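Side-chain contacts in cellobiose 2-epimerase (Caldibacillus thermoamylovorans, PDB 5ZHB), which catalyses the 2-epimerisation of cellobiose, probably interconverting the glucose and mannose forms of the sugar at its reducing end: residues E159-R162 / K163-Q167; H110-A113 / Q114-V118; D180-M183 / N184-L187. One frame throughout, in Å; residues are numbered along the deposited sequence.

Overall arrangement
The three contacts are local turns and helix starts in a mainly helical fold, consistent with the (alpha/alpha)6 barrel of this family, where short strands and loops lead into the helices. Along the chain interaction 2 comes first, then 1, then 3. Centres of interactions 1 and 2 lie about 14 Å apart, of 2 and 3 about 12 Å, and of 1 and 3 about 17 Å. Interaction 2 sits between the others and touches both: Phe160 packs on Val111, and Asn184 on Tyr112. Strands 106-110 and 155-160 share one antiparallel sheet, while helices 111-128 and 183-199 pack together, so the surface turn is tied through interaction 2 to the buried start of helix 183-199.

Interaction 1. Residues E159-R162 / K163-Q167; sequences EFNR and KWEEQ
Segments 159-162 and 163-167 run 151° apart, with Phe160 and Glu166 as the bridged pair, the chain doubling back through a type I turn from Asn161 to Trp164 at the end of strand 155-160. Asn161 N bonds to Glu165 O and Gln167 N to Glu159 O, each at 3.0 Å, and Trp164 N closes the turn on Asn161 O. The amide of Asn161 fills the bend. With CG between its own backbone N and carbonyl carbon (chi1 64°), it turns OD1 back over the turn, where Glu165 N reaches it at 2.9 Å and Lys163 N adds a weak bond. Its other end, ND2, gives Glu165 OE1 a nearly straight bond of 3.0 Å; the acceptor lies in the amide plane, but the carboxylate is met from above its own plane. Trp164 CE3 sits over one face of Phe160, 3.9 Å from CG, with the ring planes at 52°. Glu159 OE2 has its salt bridge with Arg108, and Glu166 OE1 pairs with Lys157. One asparagine thus uses both ends of its amide to fix the turn, and the bond from ND2 probably steadies the charge on Glu165.

Interaction 2. Residues H110-A113 / Q114-V118; sequences HVYA and QAFGV
His110 O is gripped twice by Gln114, by the backbone N and by side-chain NE2, both at 3.1 Å. This is the N-terminal start of helix 111-128, with His110 as N-cap. The backbone donor approaches in the carbonyl plane, whereas NE2 comes from above it, 44° out. Gln114 manages this by bending at chi2 (-44°), which folds the amide back beside the first turn; its OE1 is taken by Leu94 N, so both ends of the amide are held. The cap itself is the imidazole: ND1 accepts from Tyr112 N at 3.0 Å, nearly in the ring plane, and so satisfies an amide of the first turn that has no preceding helical carbonyl to use. One turn apart, Tyr112 and Phe116 lie side by side pointing the same way, their planes 78° apart and centroids 5.5 Å apart in an offset edge-to-face pair. Phe116 presents its edge. Around the two rings stand Arg54, in a cation-pi contact with Phe116, and His188, whose ring meets both. The tightest approach between the rings is Tyr112 CE1 to Phe116 CE2, at 3.4 Å.

Interaction 3. Residues D180-M183 / N184-L187; sequences DITM and NTHL
A very short bond marks this contact: His186 ND1 donates to Thr182 O at 2.6 Å, with a nearly straight approach. The carbonyl oxygen lies at the edge of the imidazole, close to its plane, though the donor is tilted 31° from the plane of the carbonyl. The same oxygen also takes the routine helical bond from His186 N, but that one is stretched to 3.4 Å and weak, so the side chain holds this carbonyl more closely than the backbone does. His186 places CG beside its own backbone N (chi1 -74°), which lays the ring back along the incoming chain. On the far side of the ring NE2 accepts from Tyr156 N of strand 155-160, so both ring nitrogens are held, ND1 as donor and NE2 as acceptor, and Trp236 meets the imidazole edge-to-face. Ile181 CG2 adds an apolar touch at 3.6 Å from His186 CE1.

Here strand 181-182, paired with 231-232 and opening on a classic beta bulge in which Asp180 and Ile181 both face Phe232, passes straight into helix 183-199, and Thr182 is the N-cap. Its hydroxyl, set between the backbone N and the carbonyl carbon (chi1 77°), accepts from Thr185 N at 3.1 Å. Glu158 OE2 is hydrogen-bonded to the hydroxyls of both Thr182 and Thr185, so one carboxylate from strand 155-160 joins the cap to the first turn; the amides at this helix start would probably help to stabilise its charge.

Met183 folds back at chi2 and chi3 and brings SD to 3.5 Å from Asn184 N, while its carbonyl receives Leu187 N at 2.8 Å. Asn184 directs its CB away from segment 180-183, and its OD1 accepts from His247 NE2 of helix 245-262.

Interaction 1. Residues E159-R162 / K163-Q167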
loop_
_atom_site.group_PDB
_atom_site.type_symbol
_atom_site.label_atom_id
_atom_site.label_comp_id
_atom_site.label_asym_id
_atom_site.label_seq_id
_atom_site.Cartn_x
_atom_site.Cartn_y
_atom_site.Cartn_z
ATOM N N GLU A 159 12.932 7.519 -9.678
ATOM C CA GLU A 159 14.128 6.970 -9.041
ATOM C C GLU A 159 15.287 7.970 -9.150
ATOM O O GLU A 159 15.537 8.521 -10.227
ATOM C CB GLU A 159 14.519 5.636 -9.671
ATOM C CG GLU A 159 15.818 5.024 -9.148
ATOM C CD GLU A 159 16.179 3.728 -9.859
ATOM O OE1 GLU A 159 15.247 2.954 -10.072
ATOM O OE2 GLU A 159 17.357 3.491 -10.205
ATOM N N PHE A 160 16.001 8.122 -8.016
ATOM C CA PHE A 160 17.221 8.922 -7.903
ATOM C C PHE A 160 18.325 8.081 -7.263
ATOM O O PHE A 160 18.047 7.093 -6.567
ATOM C CB PHE A 160 16.943 10.161 -7.038
ATOM C CG PHE A 160 15.818 11.043 -7.553
ATOM C CD1 PHE A 160 14.485 10.648 -7.424
ATOM C CD2 PHE A 160 16.083 12.251 -8.189
ATOM C CE1 PHE A 160 13.463 11.448 -7.909
ATOM C CE2 PHE A 160 15.052 13.053 -8.657
ATOM C CZ PHE A 160 13.736 12.635 -8.520
ATOM N N ASN A 161 19.595 8.524 -7.430
ATOM C CA ASN A 161 20.682 7.958 -6.657
ATOM C C ASN A 161 20.620 8.533 -5.256
ATOM O O ASN A 161 19.794 9.414 -4.957
ATOM C CB ASN A 161 22.043 8.129 -7.336
ATOM C CG ASN A 161 22.464 9.573 -7.495
ATOM O OD1 ASN A 161 21.935 10.478 -6.829
ATOM N ND2 ASN A 161 23.470 9.782 -8.332
ATOM N N ARG A 162 21.560 8.076 -4.420
ATOM C CA ARG A 162 21.618 8.502 -3.040
ATOM C C ARG A 162 21.587 10.025 -2.917
ATOM O O ARG A 162 20.984 10.554 -1.983
ATOM C CB ARG A 162 22.857 7.915 -2.366
ATOM C CG ARG A 162 22.867 8.119 -0.855
ATOM C CD ARG A 162 24.204 7.734 -0.164
ATOM N NE ARG A 162 24.139 8.244 1.197
ATOM C CZ ARG A 162 25.140 8.320 2.061
ATOM N NH1 ARG A 162 26.371 8.053 1.694
ATOM N NH2 ARG A 162 24.906 8.678 3.300
ATOM N N LYS A 163 22.306 10.732 -3.801
ATOM C CA LYS A 163 22.447 12.178 -3.681
ATOM C C LYS A 163 21.364 12.902 -4.490
ATOM O O LYS A 163 21.529 14.051 -4.929
ATOM C CB LYS A 163 23.851 12.548 -4.173
ATOM C CG LYS A 163 25.004 11.887 -3.445
ATOM C CD LYS A 163 26.366 12.141 -4.106
ATOM C CE LYS A 163 27.490 11.590 -3.253
ATOM N NZ LYS A 163 28.808 11.709 -3.874
ATOM N N TRP A 164 20.227 12.228 -4.715
ATOM C CA TRP A 164 19.048 12.891 -5.257
ATOM C C TRP A 164 19.261 13.394 -6.665
ATOM O O TRP A 164 18.680 14.421 -7.018
ATOM C CB TRP A 164 18.612 14.046 -4.346
ATOM C CG TRP A 164 17.973 13.493 -3.112
ATOM C CD1 TRP A 164 18.485 13.453 -1.860
ATOM C CD2 TRP A 164 16.695 12.825 -3.063
ATOM N NE1 TRP A 164 17.606 12.825 -1.027
ATOM C CE2 TRP A 164 16.507 12.428 -1.732
ATOM C CE3 TRP A 164 15.697 12.556 -4.002
ATOM C CZ2 TRP A 164 15.356 11.774 -1.311
ATOM C CZ3 TRP A 164 14.538 11.939 -3.581
ATOM C CH2 TRP A 164 14.373 11.571 -2.245
ATOM N N GLU A 165 20.023 12.625 -7.455
ATOM C CA GLU A 165 20.262 12.892 -8.860
ATOM C C GLU A 165 19.476 11.876 -9.682
ATOM O O GLU A 165 19.679 10.660 -9.573
ATOM C CB GLU A 165 21.766 12.837 -9.168
ATOM C CG GLU A 165 22.583 13.663 -8.184
ATOM C CD GLU A 165 24.093 13.416 -8.140
ATOM O OE1 GLU A 165 24.627 12.505 -8.828
ATOM O OE2 GLU A 165 24.724 14.112 -7.304
ATOM N N GLU A 166 18.558 12.405 -10.489
ATOM C CA GLU A 166 17.609 11.599 -11.243
ATOM C C GLU A 166 18.329 10.549 -12.084
ATOM O O GLU A 166 19.187 10.896 -12.896
ATOM C CB GLU A 166 16.781 12.560 -12.103
ATOM C CG GLU A 166 15.518 11.904 -12.645
ATOM C CD GLU A 166 14.416 12.861 -13.037
ATOM O OE1 GLU A 166 14.650 14.091 -13.043
ATOM O OE2 GLU A 166 13.293 12.357 -13.273
ATOM N N GLN A 167 17.918 9.282 -11.877
ATOM C CA GLN A 167 18.469 8.110 -12.540
ATOM C C GLN A 167 17.496 7.655 -13.622
ATOM O O GLN A 167 16.523 8.353 -13.909
ATOM C CB GLN A 167 18.678 6.947 -11.561
ATOM C CG GLN A 167 19.879 7.104 -10.633
ATOM C CD GLN A 167 20.305 5.814 -9.969
ATOM O OE1 GLN A 167 21.414 5.323 -10.203
ATOM N NE2 GLN A 167 19.449 5.252 -9.128
HETATM O O HOH W 1 24.157 7.119 -9.688
#

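Interaction 2. Residues H110-A113 / Q114-V118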
loop_
_atom_site.group_PDB
_atom_site.type_symbol
_atom_site.label_atom_id
_atom_site.label_comp_id
_atom_site.label_asym_id
_atom_site.label_seq_id
_atom_site.Cartn_x
_atom_site.Cartn_y
_atom_site.Cartn_z
ATOM N N HIS A 110 13.828 6.643 -3.862
ATOM C CA HIS A 110 12.688 6.516 -4.751
ATOM C C HIS A 110 11.535 7.306 -4.115
ATOM O O HIS A 110 11.317 7.201 -2.904
ATOM C CB HIS A 110 12.394 5.028 -4.966
ATOM C CG HIS A 110 11.551 4.808 -6.173
ATOM N ND1 HIS A 110 10.285 5.360 -6.288
ATOM C CD2 HIS A 110 11.814 4.199 -7.335
ATOM C CE1 HIS A 110 9.774 5.047 -7.472
ATOM N NE2 HIS A 110 10.686 4.333 -8.134
ATOM N N VAL A 111 10.804 8.068 -4.936
ATOM C CA VAL A 111 9.646 8.837 -4.481
ATOM C C VAL A 111 8.633 7.915 -3.792
ATOM O O VAL A 111 8.047 8.279 -2.791
ATOM C CB VAL A 111 9.033 9.619 -5.663
ATOM C CG1 VAL A 111 7.692 10.244 -5.297
ATOM C CG2 VAL A 111 9.958 10.701 -6.196
ATOM N N TYR A 112 8.464 6.689 -4.300
ATOM C CA TYR A 112 7.525 5.717 -3.750
ATOM C C TYR A 112 7.881 5.426 -2.303
ATOM O O TYR A 112 7.006 5.370 -1.440
ATOM C CB TYR A 112 7.595 4.451 -4.600
ATOM C CG TYR A 112 6.737 3.260 -4.207
ATOM C CD1 TYR A 112 5.405 3.404 -3.830
ATOM C CD2 TYR A 112 7.237 1.978 -4.335
ATOM C CE1 TYR A 112 4.632 2.300 -3.531
ATOM C CE2 TYR A 112 6.474 0.865 -4.039
ATOM C CZ TYR A 112 5.167 1.031 -3.629
ATOM O OH TYR A 112 4.419 -0.080 -3.352
ATOM N N ALA A 113 9.179 5.257 -2.036
ATOM C CA ALA A 113 9.604 4.991 -0.678
ATOM C C ALA A 113 9.382 6.217 0.214
ATOM O O ALA A 113 8.980 6.053 1.365
ATOM C CB ALA A 113 11.040 4.480 -0.695
ATOM N N GLN A 114 9.635 7.428 -0.297
ATOM C CA GLN A 114 9.476 8.639 0.496
ATOM C C GLN A 114 8.002 8.808 0.874
ATOM O O GLN A 114 7.686 9.167 2.001
ATOM C CB GLN A 114 10.018 9.897 -0.186
ATOM C CG GLN A 114 11.402 9.756 -0.815
ATOM C CD GLN A 114 12.419 9.028 0.044
ATOM O OE1 GLN A 114 12.619 9.353 1.217
ATOM N NE2 GLN A 114 13.066 8.030 -0.523
ATOM N N ALA A 115 7.110 8.499 -0.068
ATOM C CA ALA A 115 5.667 8.525 0.197
ATOM C C ALA A 115 5.284 7.603 1.355
ATOM O O ALA A 115 4.604 8.028 2.304
ATOM C CB ALA A 115 4.890 8.186 -1.069
ATOM N N PHE A 116 5.711 6.337 1.275
ATOM C CA PHE A 116 5.467 5.391 2.352
ATOM C C PHE A 116 5.999 5.923 3.689
ATOM O O PHE A 116 5.382 5.681 4.702
ATOM C CB PHE A 116 5.954 3.980 1.993
ATOM C CG PHE A 116 4.760 3.169 1.485
ATOM C CD1 PHE A 116 3.771 2.769 2.362
ATOM C CD2 PHE A 116 4.583 2.912 0.135
ATOM C CE1 PHE A 116 2.622 2.121 1.917
ATOM C CE2 PHE A 116 3.429 2.262 -0.320
ATOM C CZ PHE A 116 2.459 1.869 0.568
ATOM N N GLY A 117 7.113 6.655 3.692
ATOM C CA GLY A 117 7.633 7.272 4.913
ATOM C C GLY A 117 6.657 8.270 5.521
ATOM O O GLY A 117 6.325 8.189 6.712
ATOM N N VAL A 118 6.124 9.142 4.663
ATOM C CA VAL A 118 5.129 10.114 5.103
ATOM C C VAL A 118 3.912 9.418 5.684
ATOM O O VAL A 118 3.437 9.773 6.775
ATOM C CB VAL A 118 4.741 11.028 3.935
ATOM C CG1 VAL A 118 3.503 11.862 4.243
ATOM C CG2 VAL A 118 5.928 11.876 3.523
#

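Interaction 3. Residues D180-M183 / N184-L187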
loop_
_atom_site.group_PDB
_atom_site.type_symbol
_atom_site.label_atom_id
_atom_site.label_comp_id
_atom_site.label_asym_id
_atom_site.label_seq_id
_atom_site.Cartn_x
_atom_site.Cartn_y
_atom_site.Cartn_z
ATOM N N ASP A 180 8.047 6.727 -17.816
ATOM C CA ASP A 180 8.473 7.965 -17.173
ATOM C C ASP A 180 7.598 8.300 -15.969
ATOM O O ASP A 180 7.996 9.046 -15.063
ATOM C CB ASP A 180 8.407 9.104 -18.184
ATOM C CG ASP A 180 9.200 8.835 -19.460
ATOM O OD1 ASP A 180 10.438 8.692 -19.355
ATOM O OD2 ASP A 180 8.571 8.702 -20.537
ATOM N N ILE A 181 6.329 7.879 -16.046
ATOM C CA ILE A 181 5.335 8.239 -15.048
ATOM C C ILE A 181 4.610 6.940 -14.708
ATOM O O ILE A 181 4.376 6.125 -15.595
ATOM C CB ILE A 181 4.359 9.327 -15.547
ATOM C CG1 ILE A 181 5.025 10.706 -15.710
ATOM C CG2 ILE A 181 3.144 9.412 -14.615
ATOM C CD1 ILE A 181 4.160 11.748 -16.413
ATOM N N THR A 182 4.338 6.718 -13.411
ATOM C CA THR A 182 3.578 5.544 -12.987
ATOM C C THR A 182 2.381 5.949 -12.127
ATOM O O THR A 182 2.426 6.833 -11.269
ATOM C CB THR A 182 4.437 4.477 -12.289
ATOM O OG1 THR A 182 4.737 4.856 -10.940
ATOM C CG2 THR A 182 5.678 4.136 -13.093
ATOM N N MET A 183 1.295 5.198 -12.355
ATOM C CA MET A 183 0.098 5.216 -11.540
ATOM C C MET A 183 0.469 4.831 -10.117
ATOM O O MET A 183 0.031 5.480 -9.156
ATOM C CB MET A 183 -0.941 4.262 -12.165
ATOM C CG MET A 183 -2.201 4.024 -11.359
ATOM S SD MET A 183 -2.011 2.751 -10.084
ATOM C CE MET A 183 -1.882 1.292 -11.102
ATOM N N ASN A 184 1.316 3.812 -9.991
ATOM C CA ASN A 184 1.612 3.282 -8.658
ATOM C C ASN A 184 2.187 4.367 -7.752
ATOM O O ASN A 184 1.765 4.503 -6.603
ATOM C CB ASN A 184 2.511 2.057 -8.729
ATOM C CG ASN A 184 2.629 1.379 -7.383
ATOM O OD1 ASN A 184 1.642 0.845 -6.871
ATOM N ND2 ASN A 184 3.810 1.463 -6.783
ATOM N N THR A 185 3.196 5.120 -8.243
ATOM C CA THR A 185 3.822 6.157 -7.421
ATOM C C THR A 185 2.812 7.239 -7.050
ATOM O O THR A 185 2.737 7.639 -5.901
ATOM C CB THR A 185 5.036 6.754 -8.141
ATOM O OG1 THR A 185 5.998 5.713 -8.264
ATOM C CG2 THR A 185 5.659 7.897 -7.360
ATOM N N HIS A 186 1.981 7.666 -8.021
ATOM C CA HIS A 186 0.961 8.672 -7.780
ATOM C C HIS A 186 -0.046 8.198 -6.732
ATOM O O HIS A 186 -0.480 8.982 -5.881
ATOM C CB HIS A 186 0.346 9.073 -9.132
ATOM C CG HIS A 186 1.299 9.937 -9.908
ATOM N ND1 HIS A 186 2.324 9.411 -10.666
ATOM C CD2 HIS A 186 1.405 11.296 -10.004
ATOM C CE1 HIS A 186 3.028 10.421 -11.200
ATOM N NE2 HIS A 186 2.491 11.579 -10.816
ATOM N N LEU A 187 -0.395 6.903 -6.762
ATOM C CA LEU A 187 -1.392 6.399 -5.814
ATOM C C LEU A 187 -0.877 6.554 -4.386
ATOM O O LEU A 187 -1.601 7.028 -3.489
ATOM C CB LEU A 187 -1.740 4.944 -6.152
ATOM C CG LEU A 187 -2.745 4.238 -5.225
ATOM C CD1 LEU A 187 -4.030 5.011 -5.135
ATOM C CD2 LEU A 187 -3.023 2.823 -5.661
#